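Local coordinates for protein putative transcriptional regulator (Streptomyces coelicolor, PDB 2ZB9) that probably binds cis-regulatory DNA through a helix-turn-helix domain and regulates transcription, as a member of the TetR family, at residues T103-M106 against T107-G111; Q134-S137 against A138-A142; A145-L148 against R149-E153; V194-L198 against D199-P203. All coordinates share one frame; numbering follows the deposited sequence.

Interaction 1 of 4, residues T103-M106 against T107-G111; sequences THVM and TRTPG
Two donors of Thr-107 converge on the carbonyl oxygen of Thr-103, one turn back in helix 91-108. The backbone N of Thr-107 lies 2.9 Å from Thr-103 O, and its hydroxyl OG1 comes closer, 2.7 Å from the same Thr-103 O. They arrive from opposite faces of the carbonyl plane, with the hydroxyl 38° above it, so the oxygen is gripped twice. With OG1 of Thr-107 set between its own backbone N and carbonyl carbon (chi1 62°), the hydroxyl folds back onto the helix. The next rung is the bond from Arg-108 N to His-104 O, at 2.8 Å; His-104 O also takes a weak bond from Thr-107 N.

Apart from these hydrogen bonds, the exposed face carries a CH-pi contact. CB of Arg-108 stands over one face of the His-104 imidazole, 4.1 Å from the ring centroid, while the far end of the arginine leads away. The two side chains run at about a right angle.

Van der Waals contact belongs to the turn that follows. Thr-109 directs its CB toward the preceding segment, carbon against carbonyl oxygen, 3.0 Å from Val-105 O; its methyl CG2 approaches Val-105 CG1 more loosely, at 4.4 Å. Val-105 and Met-106 are buried, the first against Tyr-75, Thr-82 and Leu-83 of helix 67-83, the second against Tyr-175 and Leu-178 of helix 163-179. Here the chain passes through the extended residue Thr-109 from helix 91-108 into helix 110-122, a short inter-helix turn in the all-helical C-terminal domain of a TetR-family regulator.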
# COMPACT_ATOMS: atom_id res chain seq x y z
N THR A 103 -7.02 3.76 11.93
CA THR A 103 -5.68 4.13 12.33
C THR A 103 -5.34 3.55 13.70
O THR A 103 -4.23 3.08 13.92
CB THR A 103 -5.52 5.66 12.35
OG1 THR A 103 -5.53 6.15 11.00
CG2 THR A 103 -4.20 6.07 13.00
N HIS A 104 -6.30 3.59 14.62
CA HIS A 104 -6.08 3.05 15.95
C HIS A 104 -5.76 1.56 15.83
O HIS A 104 -4.78 1.08 16.40
CB HIS A 104 -7.32 3.24 16.82
CG HIS A 104 -7.20 2.60 18.17
ND1 HIS A 104 -6.53 3.19 19.21
CD2 HIS A 104 -7.64 1.40 18.63
CE1 HIS A 104 -6.55 2.38 20.26
NE2 HIS A 104 -7.23 1.29 19.93
N VAL A 105 -6.58 0.84 15.07
CA VAL A 105 -6.37 -0.58 14.87
C VAL A 105 -5.00 -0.88 14.27
O VAL A 105 -4.27 -1.74 14.75
CB VAL A 105 -7.44 -1.19 13.93
CG1 VAL A 105 -7.01 -2.60 13.49
CG2 VAL A 105 -8.78 -1.26 14.65
N MET A 106 -4.65 -0.14 13.22
CA MET A 106 -3.38 -0.36 12.53
C MET A 106 -2.09 0.07 13.24
O MET A 106 -1.02 -0.47 12.95
CB MET A 106 -3.44 0.31 11.15
CG MET A 106 -4.58 -0.20 10.27
SD MET A 106 -4.52 -2.00 10.00
CE MET A 106 -3.21 -2.10 8.81
N THR A 107 -2.18 1.02 14.17
CA THR A 107 -0.98 1.51 14.86
C THR A 107 -0.90 1.22 16.36
O THR A 107 0.20 1.16 16.92
CB THR A 107 -0.83 3.04 14.71
OG1 THR A 107 -1.96 3.69 15.30
CG2 THR A 107 -0.73 3.44 13.24
N ARG A 108 -2.04 1.05 17.01
CA ARG A 108 -2.07 0.81 18.46
C ARG A 108 -2.59 -0.58 18.82
O ARG A 108 -2.94 -0.84 19.96
CB ARG A 108 -2.96 1.86 19.13
CG ARG A 108 -2.61 3.28 18.75
CD ARG A 108 -1.26 3.68 19.31
NE ARG A 108 -0.62 4.74 18.55
CZ ARG A 108 0.42 5.45 18.97
NH1 ARG A 108 0.95 5.21 20.16
NH2 ARG A 108 0.94 6.39 18.19
N THR A 109 -2.60 -1.47 17.83
CA THR A 109 -3.10 -2.83 18.00
C THR A 109 -2.21 -3.82 17.25
O THR A 109 -1.52 -3.45 16.30
CB THR A 109 -4.56 -2.89 17.47
OG1 THR A 109 -5.46 -2.41 18.47
CG2 THR A 109 -4.94 -4.28 17.04
N PRO A 110 -2.20 -5.09 17.67
CA PRO A 110 -1.37 -6.07 16.96
C PRO A 110 -1.91 -6.27 15.55
O PRO A 110 -1.24 -6.83 14.68
CB PRO A 110 -1.52 -7.33 17.82
CG PRO A 110 -1.73 -6.78 19.20
CD PRO A 110 -2.72 -5.66 18.93
N GLY A 111 -3.13 -5.79 15.33
CA GLY A 111 -3.77 -5.91 14.04
C GLY A 111 -3.01 -5.28 12.90
O GLY A 111 -3.02 -5.80 11.78

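Interaction 2 of 4, residues Q134-S137 against A138-A142; sequences QLYS and AQRRA
Tyr-136 swings its ring anti to the backbone N (chi1 -168°), and Arg-140, one turn on, bends at chi2 and chi3, which lays the start of its aliphatic chain over the phenol. CG of Arg-140 sits above one face, 3.6 Å from the centroid of the Tyr-136 ring and displaced toward its rim: a CH-pi contact. CD of Arg-140 follows across the same ring, 3.7 Å from Tyr-136 CZ. The guanidinium plane is turned 34° from the ring and does not stack on it; its NH2 is bonded to Leu-83 O at the end of helix 67-83.

Beneath the side chains, Arg-140 N donates to Tyr-136 O at 3.0 Å and Arg-141 N to Ser-137 O at 2.9 Å. The helix widens into a pi-type turn over residues 134-137, and the amide of Gln-139 reaches back across it, its NE2 3.3 Å from Gln-134 O in a weak hydrogen bond.

Helix 126-153 faces two ways at this point. Tyr-136 packs inward on Tyr-75 and Phe-76 of helix 67-83, whereas Ser-137 OG bonds Asp-182 of the second subunit. Arg-141 forms a salt bridge with Asp-168 while packing on His-176 of the second subunit. The chemistry implies a division of labour for Arg-140: its methylenes pack on an aromatic face, and the charged end of this buried residue is held at least in part by the Leu-83 carbonyl.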
# COMPACT_ATOMS: atom_id res chain seq x y z
N GLN A 134 -10.23 -12.18 -1.32
CA GLN A 134 -11.53 -12.81 -1.09
C GLN A 134 -12.05 -12.76 0.33
O GLN A 134 -13.25 -12.61 0.54
CB GLN A 134 -11.48 -14.28 -1.56
CG GLN A 134 -11.50 -14.42 -3.08
CD GLN A 134 -11.30 -15.85 -3.56
OE1 GLN A 134 -11.41 -16.14 -4.76
NE2 GLN A 134 -11.01 -16.76 -2.64
N LEU A 135 -11.16 -12.85 1.31
CA LEU A 135 -11.58 -12.85 2.70
C LEU A 135 -11.43 -11.52 3.43
O LEU A 135 -12.04 -11.33 4.49
CB LEU A 135 -10.83 -13.96 3.45
CG LEU A 135 -11.04 -15.36 2.86
CD1 LEU A 135 -10.08 -16.34 3.52
CD2 LEU A 135 -12.49 -15.79 3.06
N TYR A 136 -10.65 -10.60 2.89
CA TYR A 136 -10.48 -9.31 3.56
C TYR A 136 -10.67 -8.05 2.71
O TYR A 136 -11.70 -7.39 2.80
CB TYR A 136 -9.12 -9.23 4.26
CG TYR A 136 -9.03 -8.04 5.18
CD1 TYR A 136 -9.68 -8.05 6.42
CD2 TYR A 136 -8.34 -6.89 4.81
CE1 TYR A 136 -9.66 -6.94 7.25
CE2 TYR A 136 -8.31 -5.77 5.63
CZ TYR A 136 -8.97 -5.80 6.85
OH TYR A 136 -8.96 -4.69 7.67
N SER A 137 -9.67 -7.70 1.91
CA SER A 137 -9.71 -6.46 1.14
C SER A 137 -10.91 -6.22 0.22
O SER A 137 -11.43 -5.10 0.20
CB SER A 137 -8.41 -6.27 0.35
OG SER A 137 -8.23 -7.29 -0.62
N ALA A 138 -11.34 -7.22 -0.53
CA ALA A 138 -12.47 -7.01 -1.43
C ALA A 138 -13.70 -6.53 -0.66
O ALA A 138 -14.37 -5.59 -1.08
CB ALA A 138 -12.81 -8.30 -2.19
N GLN A 139 -13.98 -7.18 0.47
CA GLN A 139 -15.13 -6.80 1.29
C GLN A 139 -14.91 -5.46 1.99
O GLN A 139 -15.84 -4.69 2.12
CB GLN A 139 -15.41 -7.88 2.34
CG GLN A 139 -15.54 -9.29 1.79
CD GLN A 139 -15.65 -10.32 2.90
OE1 GLN A 139 -16.68 -10.41 3.58
NE2 GLN A 139 -14.59 -11.10 3.10
N ARG A 140 -13.68 -5.18 2.44
CA ARG A 140 -13.44 -3.90 3.10
C ARG A 140 -13.74 -2.80 2.08
O ARG A 140 -14.43 -1.82 2.39
CB ARG A 140 -11.98 -3.77 3.57
CG ARG A 140 -11.55 -4.71 4.69
CD ARG A 140 -12.36 -4.52 5.98
NE ARG A 140 -12.75 -3.13 6.20
CZ ARG A 140 -13.73 -2.76 7.01
NH1 ARG A 140 -14.41 -3.68 7.69
NH2 ARG A 140 -14.09 -1.48 7.09
N ARG A 141 -13.23 -2.98 0.87
CA ARG A 141 -13.44 -2.02 -0.21
C ARG A 141 -14.91 -1.78 -0.51
O ARG A 141 -15.33 -0.64 -0.68
CB ARG A 141 -12.79 -2.49 -1.50
CG ARG A 141 -11.33 -2.18 -1.60
CD ARG A 141 -10.92 -2.21 -3.06
NE ARG A 141 -9.54 -1.80 -3.20
CZ ARG A 141 -9.14 -0.70 -3.81
NH1 ARG A 141 -10.02 0.13 -4.36
NH2 ARG A 141 -7.85 -0.43 -3.86
N ALA A 142 -15.67 -2.86 -0.61
CA ALA A 142 -17.10 -2.76 -0.92
C ALA A 142 -17.80 -1.98 0.18
O ALA A 142 -18.70 -1.19 -0.10
CB ALA A 142 -17.71 -4.16 -1.05

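Interaction 3 of 4, residues A145-L148 against R149-E153; sequences AERL and RHARE
Arg-149 curls back over the preceding turn of helix 126-153, bent at chi3 (-59°), and turns one face of its guanidinium to Ala-145 O and Glu-146 CA. CG of Arg-149 is 3.3 Å from Ala-145 O, and NH1 of Arg-149 is 3.7 Å from Ala-145 CB. The same carbonyl accepts the backbone N of Arg-149 at 2.8 Å.

The more enclosed side of the contact is the inward one, where Arg-147, Leu-148 and Ala-151 are buried. Arg-147 runs anti to its backbone N and then bends at chi2, bringing its NH1 to 3.8 Å from Ala-151 CB; Ala-151 N lies near the guanidinium plane, at the edge. NH2 of this arginine forms a salt bridge with Asp-94 and NE bonds Pro-86 O, so two outside partners fix its orientation. Ala-151 packs on Val-91 of helix 91-108, and Leu-148 touches Leu-95 of that helix and Val-163 and Leu-166 of helix 163-179. These are regular i to i+4 turns at the end of a long helix of the TetR-type C-terminal domain, where it lies against two others.

Toward the solvent the packing thins. Glu-146 is exposed, and its OE1 is 4.1 Å from Arg-149 NH2, opposite charges that may attract weakly, though the gap is beyond a salt bridge. Their planes are 74° apart, so the carboxylate and guanidinium do not face each other flat. On another side His-150 CD2 is 4.1 Å from Arg-147 NH1, a loose, oblique approach.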
# COMPACT_ATOMS: atom_id res chain seq x y z
N ALA A 145 -16.69 1.69 -0.40
CA ALA A 145 -17.29 2.22 -1.62
C ALA A 145 -18.79 2.44 -1.42
O ALA A 145 -19.37 3.40 -1.94
CB ALA A 145 -17.05 1.27 -2.78
N GLU A 146 -19.41 1.56 -0.64
CA GLU A 146 -20.83 1.66 -0.35
C GLU A 146 -21.15 2.94 0.43
O GLU A 146 -22.10 3.66 0.10
CB GLU A 146 -21.27 0.44 0.44
CG GLU A 146 -22.76 0.24 0.55
CD GLU A 146 -23.09 -1.22 0.75
OE1 GLU A 146 -23.01 -1.99 -0.24
OE2 GLU A 146 -23.41 -1.60 1.90
N ARG A 147 -20.36 3.22 1.46
CA ARG A 147 -20.58 4.42 2.25
C ARG A 147 -20.39 5.64 1.35
O ARG A 147 -21.18 6.58 1.39
CB ARG A 147 -19.58 4.49 3.41
CG ARG A 147 -19.69 5.78 4.22
CD ARG A 147 -21.07 5.91 4.86
NE ARG A 147 -21.27 7.20 5.51
CZ ARG A 147 -21.75 8.28 4.91
NH1 ARG A 147 -22.09 8.25 3.63
NH2 ARG A 147 -21.91 9.41 5.60
N LEU A 148 -19.35 5.60 0.53
CA LEU A 148 -19.04 6.70 -0.40
C LEU A 148 -20.14 6.92 -1.44
O LEU A 148 -20.51 8.06 -1.72
CB LEU A 148 -17.69 6.41 -1.09
CG LEU A 148 -16.42 6.98 -0.45
CD1 LEU A 148 -16.60 7.19 1.04
CD2 LEU A 148 -15.25 6.06 -0.74
N ARG A 149 -20.66 5.84 -2.02
CA ARG A 149 -21.73 5.98 -3.00
C ARG A 149 -22.97 6.56 -2.34
O ARG A 149 -23.72 7.32 -2.97
CB ARG A 149 -22.09 4.62 -3.62
CG ARG A 149 -21.13 4.13 -4.69
CD ARG A 149 -21.82 3.09 -5.57
NE ARG A 149 -22.30 1.94 -4.81
CZ ARG A 149 -21.52 0.94 -4.40
NH1 ARG A 149 -20.23 0.94 -4.70
NH2 ARG A 149 -22.04 -0.06 -3.70
N HIS A 150 -23.21 6.21 -1.08
CA HIS A 150 -24.37 6.74 -0.36
C HIS A 150 -24.24 8.26 -0.27
O HIS A 150 -25.19 8.98 -0.53
CB HIS A 150 -24.48 6.12 1.03
CG HIS A 150 -25.74 6.49 1.76
ND1 HIS A 150 -26.99 6.43 1.18
CD2 HIS A 150 -25.94 6.92 3.03
CE1 HIS A 150 -27.90 6.80 2.05
NE2 HIS A 150 -27.29 7.11 3.18
N ALA A 151 -23.05 8.73 0.09
CA ALA A 151 -22.81 10.17 0.18
C ALA A 151 -23.03 10.80 -1.20
O ALA A 151 -23.59 11.88 -1.31
CB ALA A 151 -21.38 10.44 0.66
N ARG A 152 -22.59 10.11 -2.25
CA ARG A 152 -22.76 10.64 -3.60
C ARG A 152 -24.24 10.73 -3.97
O ARG A 152 -24.67 11.70 -4.59
CB ARG A 152 -22.01 9.77 -4.61
CG ARG A 152 -22.00 10.34 -6.03
CD ARG A 152 -21.17 9.47 -6.98
NE ARG A 152 -21.77 8.16 -7.15
CZ ARG A 152 -21.15 7.11 -7.67
NH1 ARG A 152 -19.90 7.21 -8.09
NH2 ARG A 152 -21.78 5.94 -7.74
N GLU A 153 -25.02 9.71 -3.59
CA GLU A 153 -26.45 9.68 -3.88
C GLU A 153 -27.15 10.82 -3.15
O GLU A 153 -28.14 11.37 -3.64
CB GLU A 153 -27.06 8.33 -3.47
CG GLU A 153 -26.51 7.16 -4.28
CD GLU A 153 -26.94 5.78 -3.76
OE1 GLU A 153 -26.53 4.77 -4.37
OE2 GLU A 153 -27.69 5.71 -2.75

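Interaction 4 of 4, residues V194-L198 against D199-P203; sequences VTNLL and DGVCP
Asp-199 N donates to Thr-195 O at 2.8 Å, a sound backbone bond in the last turn of helix 187-199. The aspartate's CB closes on the same carbonyl, 3.2 Å from Thr-195 O. With CG of Asp-199 anti to its carbonyl carbon (chi1 -55°), the carboxylate is carried back alongside the turn, and OD2 comes to 3.8 Å from Thr-195 CB. No bond joins that oxygen to Thr-195; the charge is met elsewhere, OD1 of Asp-199 forming a salt bridge with Arg-92 of helix 91-108.

The following residue leaves the helix. Gly-200, with positive phi (84°), directs its N to Asn-196 O at 2.7 Å, but the N-H...O angle is only 125° and the bond is weak. Beyond it Val-201 turns back against the helix: its CG1 lies 3.8 Å from both Asn-196 CB and Asn-196 OD1, a methyl group against the side of the amide. The two side chains meet at a slant.

Much of this helix end belongs to the dimer. Asn-196 ND2 bonds Gln-169 of the second subunit, Gly-200 O accepts from Arg-158 of the second subunit, and Leu-197 meets Leu-197 of that chain. Chemically, this helix terminus is shared between two chains: Arg-92 of the same subunit ties the aspartate to a neighbouring helix, while across the interface the amide of Asn-196 and the glycine carbonyl find polar partners beside the Leu-197 pair.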
# COMPACT_ATOMS: atom_id res chain seq x y z
N VAL A 194 -8.64 13.40 4.47
CA VAL A 194 -10.04 13.72 4.20
C VAL A 194 -10.26 15.15 3.72
O VAL A 194 -10.99 15.38 2.75
CB VAL A 194 -10.90 13.47 5.45
CG1 VAL A 194 -12.36 13.79 5.17
CG2 VAL A 194 -10.75 12.02 5.89
N THR A 195 -9.63 16.13 4.37
CA THR A 195 -9.82 17.51 3.95
C THR A 195 -9.28 17.77 2.55
O THR A 195 -9.90 18.49 1.77
CB THR A 195 -9.18 18.51 4.95
OG1 THR A 195 -7.76 18.42 4.88
CG2 THR A 195 -9.63 18.21 6.37
N ASN A 196 -8.12 17.20 2.23
CA ASN A 196 -7.53 17.39 0.90
C ASN A 196 -8.48 16.93 -0.18
O ASN A 196 -8.72 17.62 -1.16
CB ASN A 196 -6.23 16.59 0.75
CG ASN A 196 -5.09 17.18 1.54
OD1 ASN A 196 -5.11 18.35 1.92
ND2 ASN A 196 -4.06 16.37 1.77
N LEU A 197 -9.04 15.74 0.03
CA LEU A 197 -9.95 15.13 -0.92
C LEU A 197 -11.29 15.85 -1.03
O LEU A 197 -11.73 16.18 -2.13
CB LEU A 197 -10.17 13.68 -0.51
CG LEU A 197 -10.05 12.60 -1.58
CD1 LEU A 197 -8.98 12.96 -2.60
CD2 LEU A 197 -9.73 11.30 -0.87
N LEU A 198 -11.93 16.08 0.10
CA LEU A 198 -13.22 16.74 0.13
C LEU A 198 -13.15 18.20 -0.30
O LEU A 198 -13.97 18.65 -1.10
CB LEU A 198 -13.83 16.64 1.54
CG LEU A 198 -14.80 15.49 1.88
CD1 LEU A 198 -14.36 14.20 1.22
CD2 LEU A 198 -14.87 15.33 3.39
N ASP A 199 -12.16 18.93 0.20
CA ASP A 199 -12.03 20.35 -0.12
C ASP A 199 -11.14 20.68 -1.32
O ASP A 199 -11.21 21.78 -1.87
CB ASP A 199 -11.53 21.13 1.11
CG ASP A 199 -12.42 20.92 2.34
OD1 ASP A 199 -13.66 20.89 2.19
OD2 ASP A 199 -11.89 20.79 3.46
N GLY A 200 -10.30 19.73 -1.73
CA GLY A 200 -9.41 19.98 -2.85
C GLY A 200 -8.18 20.69 -2.32
O GLY A 200 -8.23 21.29 -1.24
N VAL A 201 -7.07 20.65 -3.06
CA VAL A 201 -5.83 21.28 -2.62
C VAL A 201 -5.44 22.53 -3.41
O VAL A 201 -4.34 23.05 -3.25
CB VAL A 201 -4.65 20.29 -2.65
CG1 VAL A 201 -4.96 19.09 -1.76
CG2 VAL A 201 -4.37 19.85 -4.07
N CYS A 202 -6.34 23.00 -4.27
CA CYS A 202 -6.08 24.21 -5.06
C CYS A 202 -6.86 25.38 -4.48
O CYS A 202 -7.98 25.22 -4.00
CB CYS A 202 -6.49 24.00 -6.52
SG CYS A 202 -5.46 22.82 -7.37
N PRO A 203 -6.27 26.58 -4.52
CA PRO A 203 -6.90 27.79 -3.99
C PRO A 203 -8.32 27.96 -4.53
O PRO A 203 -8.58 27.67 -5.69
CB PRO A 203 -5.96 28.90 -4.45
CG PRO A 203 -4.63 28.22 -4.41
CD PRO A 203 -4.93 26.89 -5.06

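In the fold
All four contacts are local, within a helix or at a helix end of one largely helical subunit, and they run in series along the chain. Interactions 2 and 3 share helix 126-153, two residues apart in sequence with centres 16 Å apart. Interaction 1 lies at the turn between helices 91-108 and 110-122, its centre 18 Å from that of interaction 2 and 26 Å from that of interaction 3. Interaction 4, at the end of helix 187-199, is 18 Å from interaction 3 between centres, their nearest atoms about 7 Å apart. Interactions 2 and 4 both touch the second subunit, though 27 Å separates their centres, so the dimer interface is met at two distant places. The predicted helix-turn-helix, residues 45-64, includes none of their segments.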